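Local atomic coordinates of putative uncharacterized protein (Chaetomium thermophilum, PDB entry 4XRI), a protein that acts as a flexible HEAT-repeat receptor of the importin-beta family, importing various cargo proteins into the nucleus, and probably binds a small GTPase. Residues P504-S509 against L546-S551; I487-A492 against L534-Q539; V555-L560 against A602-R607; G469-P474 against L513-A518. The protein carries 2 engineered substitutions. All coordinates share one frame; numbering follows the deposited sequence.

Interaction 1. Residues P504-S509 against L546-S551; sequences PHFNQS and LSAVAS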
loop_
_atom_site.group_PDB
_atom_site.type_symbol
_atom_site.label_atom_id
_atom_site.label_comp_id
_atom_site.label_asym_id
_atom_site.label_seq_id
_atom_site.Cartn_x
_atom_site.Cartn_y
_atom_site.Cartn_z
ATOM N N PRO A 504 27.728 16.401 -19.022
ATOM C CA PRO A 504 27.833 17.639 -19.802
ATOM C C PRO A 504 26.513 18.410 -19.881
ATOM O O PRO A 504 26.497 19.537 -20.378
ATOM C CB PRO A 504 28.258 17.143 -21.189
ATOM C CG PRO A 504 27.760 15.749 -21.260
ATOM C CD PRO A 504 27.920 15.210 -19.872
ATOM N N HIS A 505 25.427 17.810 -19.401
ATOM C CA HIS A 505 24.129 18.477 -19.377
ATOM C C HIS A 505 23.735 18.911 -17.969
ATOM O O HIS A 505 22.706 19.560 -17.783
ATOM C CB HIS A 505 23.038 17.564 -19.940
ATOM C CG HIS A 505 23.283 17.118 -21.348
ATOM N ND1 HIS A 505 23.637 15.825 -21.664
ATOM C CD2 HIS A 505 23.220 17.791 -22.520
ATOM C CE1 HIS A 505 23.783 15.720 -22.973
ATOM N NE2 HIS A 505 23.536 16.898 -23.516
ATOM N N PHE A 506 24.557 18.551 -16.986
ATOM C CA PHE A 506 24.210 18.731 -15.578
ATOM C C PHE A 506 23.924 20.181 -15.194
ATOM O O PHE A 506 22.851 20.487 -14.668
ATOM C CB PHE A 506 25.325 18.185 -14.684
ATOM C CG PHE A 506 24.969 18.169 -13.224
ATOM C CD1 PHE A 506 25.423 19.163 -12.373
ATOM C CD2 PHE A 506 24.169 17.165 -12.707
ATOM C CE1 PHE A 506 25.090 19.151 -11.031
ATOM C CE2 PHE A 506 23.836 17.145 -11.367
ATOM C CZ PHE A 506 24.295 18.140 -10.528
ATOM N N ASN A 507 24.882 21.065 -15.456
ATOM C CA ASN A 507 24.755 22.471 -15.076
ATOM C C ASN A 507 23.534 23.142 -15.691
ATOM O O ASN A 507 22.835 23.904 -15.022
ATOM C CB ASN A 507 26.019 23.240 -15.461
ATOM C CG ASN A 507 27.208 22.868 -14.600
ATOM O OD1 ASN A 507 27.158 21.901 -13.837
ATOM N ND2 ASN A 507 28.287 23.630 -14.717
ATOM N N GLN A 508 23.280 22.852 -16.963
ATOM C CA GLN A 508 22.119 23.398 -17.653
ATOM C C GLN A 508 20.826 22.877 -17.031
ATOM O O GLN A 508 19.868 23.629 -16.842
ATOM C CB GLN A 508 22.169 23.054 -19.143
ATOM C CG GLN A 508 20.995 23.598 -19.942
ATOM C CD GLN A 508 20.927 25.112 -19.920
ATOM O OE1 GLN A 508 21.732 25.790 -20.556
ATOM N NE2 GLN A 508 19.965 25.651 -19.182
ATOM N N SER A 509 20.809 21.584 -16.720
ATOM C CA SER A 509 19.653 20.950 -16.097
ATOM C C SER A 509 19.346 21.572 -14.739
ATOM O O SER A 509 18.195 21.884 -14.439
ATOM C CB SER A 509 19.884 19.445 -15.946
ATOM O OG SER A 509 19.963 18.810 -17.212
ATOM N N LEU A 546 30.811 17.904 -8.802
ATOM C CA LEU A 546 30.801 18.136 -7.358
ATOM C C LEU A 546 30.836 19.616 -6.977
ATOM O O LEU A 546 30.144 20.039 -6.052
ATOM C CB LEU A 546 31.973 17.413 -6.698
ATOM C CG LEU A 546 31.779 15.911 -6.512
ATOM C CD1 LEU A 546 32.917 15.324 -5.698
ATOM C CD2 LEU A 546 30.442 15.621 -5.851
ATOM N N SER A 547 31.638 20.398 -7.692
ATOM C CA SER A 547 31.722 21.830 -7.439
ATOM C C SER A 547 30.390 22.513 -7.737
ATOM O O SER A 547 30.002 23.467 -7.060
ATOM C CB SER A 547 32.844 22.450 -8.272
ATOM O OG SER A 547 32.818 21.961 -9.602
ATOM N N ALA A 548 29.693 22.007 -8.750
ATOM C CA ALA A 548 28.369 22.508 -9.102
ATOM C C ALA A 548 27.364 22.187 -7.998
ATOM O O ALA A 548 26.547 23.029 -7.628
ATOM C CB ALA A 548 27.910 21.919 -10.435
ATOM N N VAL A 549 27.433 20.964 -7.476
ATOM C CA VAL A 549 26.603 20.539 -6.349
ATOM C C VAL A 549 26.834 21.429 -5.132
ATOM O O VAL A 549 25.892 21.808 -4.431
ATOM C CB VAL A 549 26.892 19.070 -5.962
ATOM C CG1 VAL A 549 26.154 18.690 -4.685
ATOM C CG2 VAL A 549 26.516 18.140 -7.097
ATOM N N ALA A 550 28.103 21.752 -4.894
ATOM C CA ALA A 550 28.497 22.662 -3.823
ATOM C C ALA A 550 27.826 24.024 -3.989
ATOM O O ALA A 550 27.208 24.542 -3.057
ATOM C CB ALA A 550 30.011 22.817 -3.788
ATOM N N SER A 551 27.946 24.590 -5.188
ATOM C CA SER A 551 27.302 25.861 -5.523
ATOM C C SER A 551 25.785 25.786 -5.370
ATOM O O SER A 551 25.154 26.721 -4.879
ATOM C CB SER A 551 27.658 26.283 -6.951
ATOM O OG SER A 551 29.019 26.666 -7.052
#
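His505 O, just ahead of the Phe506 that reaches across to Ala548 and Val549, is gripped by two donors of Ser509. The backbone N of Ser509 makes the ordinary helical bond, and Ser509 OG adds a second one at 2.9 Å from His505 O, from above the carbonyl plane (47° out of it). Ser509 is buried beside Phe467 of helix 455-472, and this bond gives its hydroxyl a partner within its own helix. The contact itself is apolar, apart from one amide. Phe506 holds CG anti to its backbone N (chi1 -173°), which sends the ring toward helix 546-567. Ala548 CB meets the ring at its edge, close to the ring plane, 4.0 Å from Phe506 CE1. Beside it, Val549 CG2 lies 4.1 Å from Phe506 CZ, and the two side chains cross at about a right angle. Such meetings belong to the alpha-solenoid built by HEAT repeats: helices 503-516 and 546-567, with helix 524-539 between them in the chain, run almost parallel here, and the axes of 504-509 and 546-551 approach to 10.6 Å and lie 12° apart. At that spacing the phenyl ring reaches across to the methyls of Ala548 and Val549. Asn507 closes the exposed margin. Its OD1 lies in the plane of the Phe506 ring, at the edge, and also approaches Ala548 CB at 3.5 Å. Deeper in, Val549 touches Thr593 and Leu597 of helix 573-597, while Phe506 rests on Ala541 and Ser545 of the loop leading into helix 546-567.

Interaction 2. Residues I487-A492 against L534-Q539; sequences IAERFA and LSVFVQ
Ala488 CB sits over one face of the Phe537 ring, making a CH-pi contact in the buried layer between two helices of the HEAT-repeat solenoid, 477-490 and 524-539. The methyl is 4.1 Å from the ring centroid of Phe537, 21° off the ring normal and shifted toward the rim, so CD1 and CE1 are the ring atoms it covers. Alanine's small size lets the backbones come close, with Ala488 CA and Phe537 CA 5.5 Å apart. The CB of Phe537 points away from the other helix, and an unusual chi1 of -96° brings the ring back beneath Ala488. The same ring also touches Leu502 and Ser509, which ties helix 503-516 and the loop before it to this layer. The second tight point is Val536 CG1, 3.7 Å from Ala488 CB; with CG1 anti to the backbone N, this branch is the one turned to the other helix. Ala488 CB is therefore shared between an isopropyl group and a ring. The contact thins on the side of Glu489, an exposed residue whose carbon chain gives cover but whose carboxylate touches nothing in 534-539. Its chain is extended beyond CG, and it crosses Val536 at a slant. There the touch comes down to one pair of carbons, Glu489 CG against Val536 CG1, at 3.8 Å.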
loop_
_atom_site.group_PDB
_atom_site.type_symbol
_atom_site.label_atom_id
_atom_site.label_comp_id
_atom_site.label_asym_id
_atom_site.label_seq_id
_atom_site.Cartn_x
_atom_site.Cartn_y
_atom_site.Cartn_z
ATOM N N ILE A 487 15.585 9.089 -16.276
ATOM C CA ILE A 487 16.818 9.299 -17.027
ATOM C C ILE A 487 18.019 9.517 -16.112
ATOM O O ILE A 487 19.084 8.927 -16.316
ATOM C CB ILE A 487 16.678 10.502 -17.970
ATOM C CG1 ILE A 487 15.660 10.191 -19.067
ATOM C CG2 ILE A 487 18.021 10.875 -18.573
ATOM C CD1 ILE A 487 15.184 11.415 -19.796
ATOM N N ALA A 488 17.840 10.367 -15.104
ATOM C CA ALA A 488 18.890 10.630 -14.126
ATOM C C ALA A 488 19.287 9.352 -13.392
ATOM O O ALA A 488 20.461 9.133 -13.093
ATOM C CB ALA A 488 18.437 11.693 -13.137
ATOM N N GLU A 489 18.300 8.508 -13.112
ATOM C CA GLU A 489 18.540 7.236 -12.436
ATOM C C GLU A 489 19.264 6.236 -13.334
ATOM O O GLU A 489 20.128 5.491 -12.873
ATOM C CB GLU A 489 17.220 6.630 -11.953
ATOM C CG GLU A 489 16.595 7.349 -10.769
ATOM C CD GLU A 489 15.198 6.844 -10.455
ATOM O OE1 GLU A 489 14.747 5.886 -11.118
ATOM O OE2 GLU A 489 14.550 7.410 -9.548
ATOM N N ARG A 490 18.907 6.226 -14.614
ATOM C CA ARG A 490 19.421 5.229 -15.548
ATOM C C ARG A 490 20.773 5.601 -16.159
ATOM O O ARG A 490 21.529 4.727 -16.579
ATOM C CB ARG A 490 18.406 4.990 -16.669
ATOM C CG ARG A 490 17.073 4.436 -16.194
ATOM C CD ARG A 490 17.228 3.059 -15.578
ATOM N NE ARG A 490 16.055 2.686 -14.793
ATOM C CZ ARG A 490 15.877 1.492 -14.238
ATOM N NH1 ARG A 490 16.797 0.548 -14.387
ATOM N NH2 ARG A 490 14.780 1.242 -13.536
ATOM N N PHE A 491 21.072 6.894 -16.220
ATOM C CA PHE A 491 22.341 7.352 -16.782
ATOM C C PHE A 491 23.250 7.920 -15.698
ATOM O O PHE A 491 23.874 8.966 -15.877
ATOM C CB PHE A 491 22.102 8.401 -17.870
ATOM C CG PHE A 491 21.386 7.868 -19.080
ATOM C CD1 PHE A 491 22.096 7.411 -20.176
ATOM C CD2 PHE A 491 20.002 7.825 -19.120
ATOM C CE1 PHE A 491 21.442 6.922 -21.290
ATOM C CE2 PHE A 491 19.340 7.337 -20.231
ATOM C CZ PHE A 491 20.061 6.885 -21.319
ATOM N N ALA A 492 23.328 7.210 -14.578
ATOM C CA ALA A 492 24.055 7.687 -13.407
ATOM C C ALA A 492 25.545 7.369 -13.476
ATOM O O ALA A 492 26.358 8.024 -12.823
ATOM C CB ALA A 492 23.453 7.092 -12.145
ATOM N N LEU A 534 15.458 17.664 -9.305
ATOM C CA LEU A 534 16.739 18.237 -8.915
ATOM C C LEU A 534 17.450 17.358 -7.891
ATOM O O LEU A 534 18.664 17.158 -7.966
ATOM C CB LEU A 534 16.536 19.646 -8.357
ATOM C CG LEU A 534 17.798 20.409 -7.953
ATOM C CD1 LEU A 534 18.813 20.385 -9.086
ATOM C CD2 LEU A 534 17.457 21.838 -7.563
ATOM N N SER A 535 16.684 16.836 -6.941
ATOM C CA SER A 535 17.221 15.932 -5.933
ATOM C C SER A 535 17.854 14.698 -6.576
ATOM O O SER A 535 18.964 14.306 -6.221
ATOM C CB SER A 535 16.122 15.508 -4.955
ATOM O OG SER A 535 16.597 14.510 -4.067
ATOM N N VAL A 536 17.139 14.098 -7.521
ATOM C CA VAL A 536 17.575 12.867 -8.174
ATOM C C VAL A 536 18.781 13.110 -9.082
ATOM O O VAL A 536 19.670 12.262 -9.187
ATOM C CB VAL A 536 16.422 12.240 -8.989
ATOM C CG1 VAL A 536 16.911 11.056 -9.807
ATOM C CG2 VAL A 536 15.294 11.818 -8.060
ATOM N N PHE A 537 18.814 14.273 -9.724
ATOM C CA PHE A 537 19.971 14.665 -10.525
ATOM C C PHE A 537 21.221 14.761 -9.655
ATOM O O PHE A 537 22.304 14.336 -10.057
ATOM C CB PHE A 537 19.717 15.999 -11.232
ATOM C CG PHE A 537 19.221 15.855 -12.644
ATOM C CD1 PHE A 537 17.899 15.532 -12.901
ATOM C CD2 PHE A 537 20.077 16.051 -13.713
ATOM C CE1 PHE A 537 17.442 15.402 -14.199
ATOM C CE2 PHE A 537 19.628 15.925 -15.010
ATOM C CZ PHE A 537 18.309 15.599 -15.254
ATOM N N VAL A 538 21.056 15.315 -8.458
ATOM C CA VAL A 538 22.157 15.455 -7.512
ATOM C C VAL A 538 22.638 14.100 -7.016
ATOM O O VAL A 538 23.840 13.826 -7.002
ATOM C CB VAL A 538 21.754 16.319 -6.299
ATOM C CG1 VAL A 538 22.778 16.182 -5.181
ATOM C CG2 VAL A 538 21.604 17.768 -6.715
ATOM N N GLN A 539 21.690 13.260 -6.604
ATOM C CA GLN A 539 21.999 11.923 -6.103
ATOM C C GLN A 539 22.869 11.133 -7.079
ATOM O O GLN A 539 23.789 10.425 -6.670
ATOM C CB GLN A 539 20.710 11.140 -5.820
ATOM C CG GLN A 539 19.860 11.694 -4.690
ATOM C CD GLN A 539 18.572 10.914 -4.504
ATOM O OE1 GLN A 539 18.419 9.812 -5.030
ATOM N NE2 GLN A 539 17.634 11.486 -3.758
#

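Interaction 3. Residues V555-L560 against A602-R607; sequences VILQRL and APQGDR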
loop_
_atom_site.group_PDB
_atom_site.type_symbol
_atom_site.label_atom_id
_atom_site.label_comp_id
_atom_site.label_asym_id
_atom_site.label_seq_id
_atom_site.Cartn_x
_atom_site.Cartn_y
_atom_site.Cartn_z
ATOM N N VAL A 555 22.748 27.891 -2.951
ATOM C CA VAL A 555 21.501 28.466 -3.442
ATOM C C VAL A 555 20.317 27.907 -2.661
ATOM O O VAL A 555 19.440 28.652 -2.221
ATOM C CB VAL A 555 21.287 28.186 -4.946
ATOM C CG1 VAL A 555 19.930 28.719 -5.390
ATOM C CG2 VAL A 555 22.407 28.798 -5.773
ATOM N N ILE A 556 20.300 26.587 -2.498
ATOM C CA ILE A 556 19.249 25.908 -1.745
ATOM C C ILE A 556 19.181 26.423 -0.313
ATOM O O ILE A 556 18.099 26.665 0.222
ATOM C CB ILE A 556 19.471 24.382 -1.723
ATOM C CG1 ILE A 556 19.373 23.808 -3.137
ATOM C CG2 ILE A 556 18.465 23.706 -0.809
ATOM C CD1 ILE A 556 18.066 24.108 -3.836
ATOM N N LEU A 557 20.350 26.583 0.296
ATOM C CA LEU A 557 20.460 27.145 1.637
ATOM C C LEU A 557 19.879 28.552 1.711
ATOM O O LEU A 557 19.174 28.895 2.658
ATOM C CB LEU A 557 21.924 27.159 2.087
ATOM C CG LEU A 557 22.415 25.900 2.802
ATOM C CD1 LEU A 557 23.918 25.976 3.037
ATOM C CD2 LEU A 557 21.670 25.734 4.114
ATOM N N GLN A 558 20.183 29.363 0.702
ATOM C CA GLN A 558 19.674 30.729 0.628
ATOM C C GLN A 558 18.145 30.750 0.558
ATOM O O GLN A 558 17.492 31.549 1.233
ATOM C CB GLN A 558 20.275 31.446 -0.584
ATOM C CG GLN A 558 20.049 32.942 -0.605
ATOM C CD GLN A 558 20.839 33.633 -1.705
ATOM O OE1 GLN A 558 21.676 33.018 -2.370
ATOM N NE2 GLN A 558 20.576 34.920 -1.899
ATOM N N ARG A 559 17.587 29.858 -0.255
ATOM C CA ARG A 559 16.138 29.731 -0.397
ATOM C C ARG A 559 15.482 29.239 0.889
ATOM O O ARG A 559 14.398 29.697 1.256
ATOM C CB ARG A 559 15.792 28.788 -1.553
ATOM C CG ARG A 559 16.116 29.351 -2.930
ATOM C CD ARG A 559 15.560 28.469 -4.035
ATOM N NE ARG A 559 15.903 28.990 -5.355
ATOM C CZ ARG A 559 15.482 28.471 -6.504
ATOM N NH1 ARG A 559 14.686 27.411 -6.506
ATOM N NH2 ARG A 559 15.857 29.019 -7.655
ATOM N N LEU A 560 16.143 28.305 1.567
ATOM C CA LEU A 560 15.674 27.811 2.857
ATOM C C LEU A 560 15.609 28.931 3.889
ATOM O O LEU A 560 14.628 29.061 4.622
ATOM C CB LEU A 560 16.581 26.683 3.360
ATOM C CG LEU A 560 16.135 25.253 3.048
ATOM C CD1 LEU A 560 17.205 24.256 3.476
ATOM C CD2 LEU A 560 14.819 24.966 3.752
ATOM N N ALA A 602 31.418 20.085 4.827
ATOM C CA ALA A 602 31.823 20.640 6.120
ATOM C C ALA A 602 31.849 22.177 6.222
ATOM O O ALA A 602 31.389 22.723 7.225
ATOM C CB ALA A 602 33.192 20.078 6.508
ATOM N N PRO A 603 32.381 22.884 5.200
ATOM C CA PRO A 603 32.406 24.347 5.339
ATOM C C PRO A 603 31.032 25.011 5.453
ATOM O O PRO A 603 30.951 26.149 5.911
ATOM C CB PRO A 603 33.109 24.803 4.055
ATOM C CG PRO A 603 33.969 23.665 3.683
ATOM C CD PRO A 603 33.161 22.450 4.026
ATOM N N GLN A 604 29.975 24.317 5.050
ATOM C CA GLN A 604 28.637 24.893 5.116
ATOM C C GLN A 604 27.816 24.310 6.262
ATOM O O GLN A 604 26.629 24.602 6.393
ATOM C CB GLN A 604 27.908 24.688 3.790
ATOM C CG GLN A 604 28.472 25.519 2.650
ATOM C CD GLN A 604 27.562 25.551 1.441
ATOM O OE1 GLN A 604 26.847 26.529 1.216
ATOM N NE2 GLN A 604 27.578 24.479 0.657
ATOM N N GLY A 605 28.460 23.497 7.094
ATOM C CA GLY A 605 27.799 22.849 8.214
ATOM C C GLY A 605 27.123 23.806 9.180
ATOM O O GLY A 605 25.988 23.579 9.596
ATOM N N ASP A 606 27.828 24.874 9.543
ATOM C CA ASP A 606 27.297 25.876 10.466
ATOM C C ASP A 606 26.032 26.537 9.926
ATOM O O ASP A 606 25.040 26.679 10.641
ATOM C CB ASP A 606 28.351 26.944 10.762
ATOM C CG ASP A 606 29.423 26.459 11.723
ATOM O OD1 ASP A 606 29.477 25.240 12.001
ATOM O OD2 ASP A 606 30.214 27.302 12.197
ATOM N N ARG A 607 26.083 26.942 8.662
ATOM C CA ARG A 607 24.946 27.579 8.010
ATOM C C ARG A 607 23.759 26.628 7.917
ATOM O O ARG A 607 22.613 27.023 8.135
ATOM C CB ARG A 607 25.340 28.067 6.616
ATOM C CG ARG A 607 24.261 28.872 5.915
ATOM C CD ARG A 607 24.763 29.426 4.596
ATOM N NE ARG A 607 23.800 30.342 3.992
ATOM C CZ ARG A 607 23.995 30.981 2.843
ATOM N NH1 ARG A 607 25.123 30.802 2.169
ATOM N NH2 ARG A 607 23.064 31.797 2.368
#
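Leu557 points into the gap between Gln604 and Arg607, and both lay their chains across it at a slant. Its CD1 is the shared point: Gln604 OE1 approaches it to 3.5 Å, and Arg607 CD lies 3.9 Å from the same methyl. Arg607 is stretched from CG to NE, with CG anti to the backbone N (chi1 -174°), so its CG and CD pass across the CD1 methyl of Leu557. Farther out its guanidinium turns one face to Leu557 CB, which stands 4.2 Å above the plane and off toward the rim. The tip continues to Gln558, where Arg607 NH2 comes 4.0 Å from Gln558 CA. The polar ends of Arg607 and Gln604 are held by residues of helix 546-567 just outside the segment: Arg607 NE forms a salt bridge with Glu561 OE2, while Gln604 bonds through OE1 to Thr554 OG1 and through NE2 to Ser553 OG. Gln604 occupies the N-cap position of helix 605-616, so the start of this HEAT-solenoid helix is tied to the flank of helix 546-567. With an alanine in place of Arg607, Glu561 would probably be left without its charged mate and Leu557 would lose the chain that covers it. Behind these polar groups, Leu557 touches Ile608 and Val611 of helix 605-616, and Leu560 meets Val611 and Ile615. The chemistry implies a mixed joint: a buried leucine supplies the apolar contact, while Glu561, Ser553 and Thr554 fix how the covering chains lie, Glu561 probably also tempering the charge of Arg607.

Interaction 4. Residues G469-P474 against L513-A518; sequences GLMNSP and LLTVTA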
loop_
_atom_site.group_PDB
_atom_site.type_symbol
_atom_site.label_atom_id
_atom_site.label_comp_id
_atom_site.label_asym_id
_atom_site.label_seq_id
_atom_site.Cartn_x
_atom_site.Cartn_y
_atom_site.Cartn_z
ATOM N N GLY A 469 9.024 21.079 -22.138
ATOM C CA GLY A 469 7.678 20.805 -21.674
ATOM C C GLY A 469 7.482 21.226 -20.231
ATOM O O GLY A 469 6.469 21.835 -19.888
ATOM N N LEU A 470 8.456 20.904 -19.387
ATOM C CA LEU A 470 8.387 21.237 -17.967
ATOM C C LEU A 470 8.336 22.742 -17.730
ATOM O O LEU A 470 7.580 23.220 -16.883
ATOM C CB LEU A 470 9.583 20.639 -17.219
ATOM C CG LEU A 470 9.794 21.105 -15.775
ATOM C CD1 LEU A 470 8.574 20.808 -14.920
ATOM C CD2 LEU A 470 11.037 20.464 -15.176
ATOM N N MET A 471 9.136 23.485 -18.485
ATOM C CA MET A 471 9.299 24.913 -18.236
ATOM C C MET A 471 8.228 25.777 -18.901
ATOM O O MET A 471 8.099 26.960 -18.579
ATOM C CB MET A 471 10.689 25.365 -18.695
ATOM C CG MET A 471 11.833 24.644 -17.985
ATOM S SD MET A 471 13.473 25.134 -18.558
ATOM C CE MET A 471 13.572 26.802 -17.918
ATOM N N ASN A 472 7.457 25.199 -19.816
ATOM C CA ASN A 472 6.472 25.985 -20.554
ATOM C C ASN A 472 5.050 25.422 -20.549
ATOM O O ASN A 472 4.109 26.114 -20.945
ATOM C CB ASN A 472 6.926 26.159 -22.005
ATOM C CG ASN A 472 8.314 26.755 -22.116
ATOM O OD1 ASN A 472 8.522 27.930 -21.816
ATOM N ND2 ASN A 472 9.272 25.949 -22.560
ATOM N N SER A 473 4.883 24.180 -20.104
ATOM C CA SER A 473 3.569 23.542 -20.161
ATOM C C SER A 473 3.246 22.747 -18.896
ATOM O O SER A 473 3.524 21.553 -18.825
ATOM C CB SER A 473 3.480 22.633 -21.388
ATOM O OG SER A 473 3.782 23.349 -22.575
ATOM N N PRO A 474 2.635 23.412 -17.902
ATOM C CA PRO A 474 2.276 22.840 -16.596
ATOM C C PRO A 474 1.496 21.529 -16.671
ATOM O O PRO A 474 1.700 20.652 -15.831
ATOM C CB PRO A 474 1.408 23.934 -15.967
ATOM C CG PRO A 474 1.912 25.190 -16.573
ATOM C CD PRO A 474 2.286 24.840 -17.987
ATOM N N LEU A 513 15.963 23.636 -13.661
ATOM C CA LEU A 513 15.155 23.239 -12.517
ATOM C C LEU A 513 15.091 24.348 -11.472
ATOM O O LEU A 513 14.066 24.538 -10.823
ATOM C CB LEU A 513 15.708 21.953 -11.904
ATOM C CG LEU A 513 15.550 20.731 -12.808
ATOM C CD1 LEU A 513 16.405 19.579 -12.318
ATOM C CD2 LEU A 513 14.084 20.322 -12.881
ATOM N N LEU A 514 16.191 25.080 -11.317
ATOM C CA LEU A 514 16.221 26.224 -10.412
ATOM C C LEU A 514 15.377 27.372 -10.955
ATOM O O LEU A 514 14.815 28.156 -10.186
ATOM C CB LEU A 514 17.660 26.689 -10.173
ATOM C CG LEU A 514 18.467 25.902 -9.138
ATOM C CD1 LEU A 514 19.913 26.368 -9.101
ATOM C CD2 LEU A 514 17.824 26.024 -7.769
ATOM N N THR A 515 15.277 27.459 -12.279
ATOM C CA THR A 515 14.494 28.510 -12.916
ATOM C C THR A 515 13.001 28.286 -12.710
ATOM O O THR A 515 12.274 29.204 -12.337
ATOM C CB THR A 515 14.783 28.598 -14.426
ATOM O OG1 THR A 515 16.181 28.834 -14.636
ATOM C CG2 THR A 515 13.974 29.720 -15.064
ATOM N N VAL A 516 12.553 27.057 -12.939
ATOM C CA VAL A 516 11.134 26.732 -12.851
ATOM C C VAL A 516 10.643 26.733 -11.400
ATOM O O VAL A 516 9.460 26.958 -11.139
ATOM C CB VAL A 516 10.836 25.361 -13.516
ATOM C CG1 VAL A 516 11.512 24.230 -12.766
ATOM C CG2 VAL A 516 9.336 25.121 -13.627
ATOM N N THR A 517 11.550 26.505 -10.454
ATOM C CA THR A 517 11.186 26.523 -9.037
ATOM C C THR A 517 11.348 27.913 -8.424
ATOM O O THR A 517 10.983 28.141 -7.268
ATOM C CB THR A 517 12.031 25.525 -8.211
ATOM O OG1 THR A 517 13.424 25.745 -8.466
ATOM C CG2 THR A 517 11.674 24.090 -8.564
ATOM N N ALA A 518 11.894 28.839 -9.206
ATOM C CA ALA A 518 12.186 30.191 -8.728
ATOM C C ALA A 518 10.960 31.035 -8.340
ATOM O O ALA A 518 11.001 31.724 -7.319
ATOM C CB ALA A 518 13.011 30.938 -9.770
#
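Leu470 overlaps Leu513 by its CD2 methyl, which stands 3.8 Å from Leu513 CD2, the two side chains crossing at about a right angle. Leu470 has CG anti to the backbone N (chi1 169°), which carries CD2 over to helix 503-516, where Val516 CG1 is a looser neighbour at 4.5 Å from Leu470 CD2. The other branch of the valine, CG2, lies 4.2 Å from Leu470 O. These are the C-terminal turns of helices 455-472 and 503-516, packed together in the HEAT-repeat solenoid with helix 477-490 between them in the chain; Leu470 also rests on Ala477, Cys480 and Cys481 of that helix. Toward the outside, Met471 bends at chi3 (70°) and brings its CE methyl against Thr515, 4.1 Å from both CB and CG2. The hydroxyl of Thr515 is bonded to Thr511 O, leaving its methyl for the methionine. Near the end of this helix Thr517 OG1 donates to Leu513 O at 2.7 Å, in the carbonyl plane and on a lone pair, while Thr517 N bonds to the same oxygen. Arg559 NH1 of helix 546-567 reaches Thr517 OG1 as well.

All four contacts join helices of one stretch of the HEAT-repeat solenoid, with no strand involved. By first segment the chain order is interaction 4, 2, 1, 3; interactions 4, 2 and 1 interlock, their segments alternating, while interaction 3 opens after the others have closed. Interactions 1 and 4 both use helix 503-516, and interactions 1 and 3 both use helix 546-567. The centres of 1 and 2 are about 12 Å apart, and Phe506 of one packs on Phe537 of the other. Interactions 3 and 4, about 23 Å apart between centres, are still linked by Arg559 reaching Leu514 O. Packing thus passes from helix to helix, consistent with a superhelix that bends by small shifts.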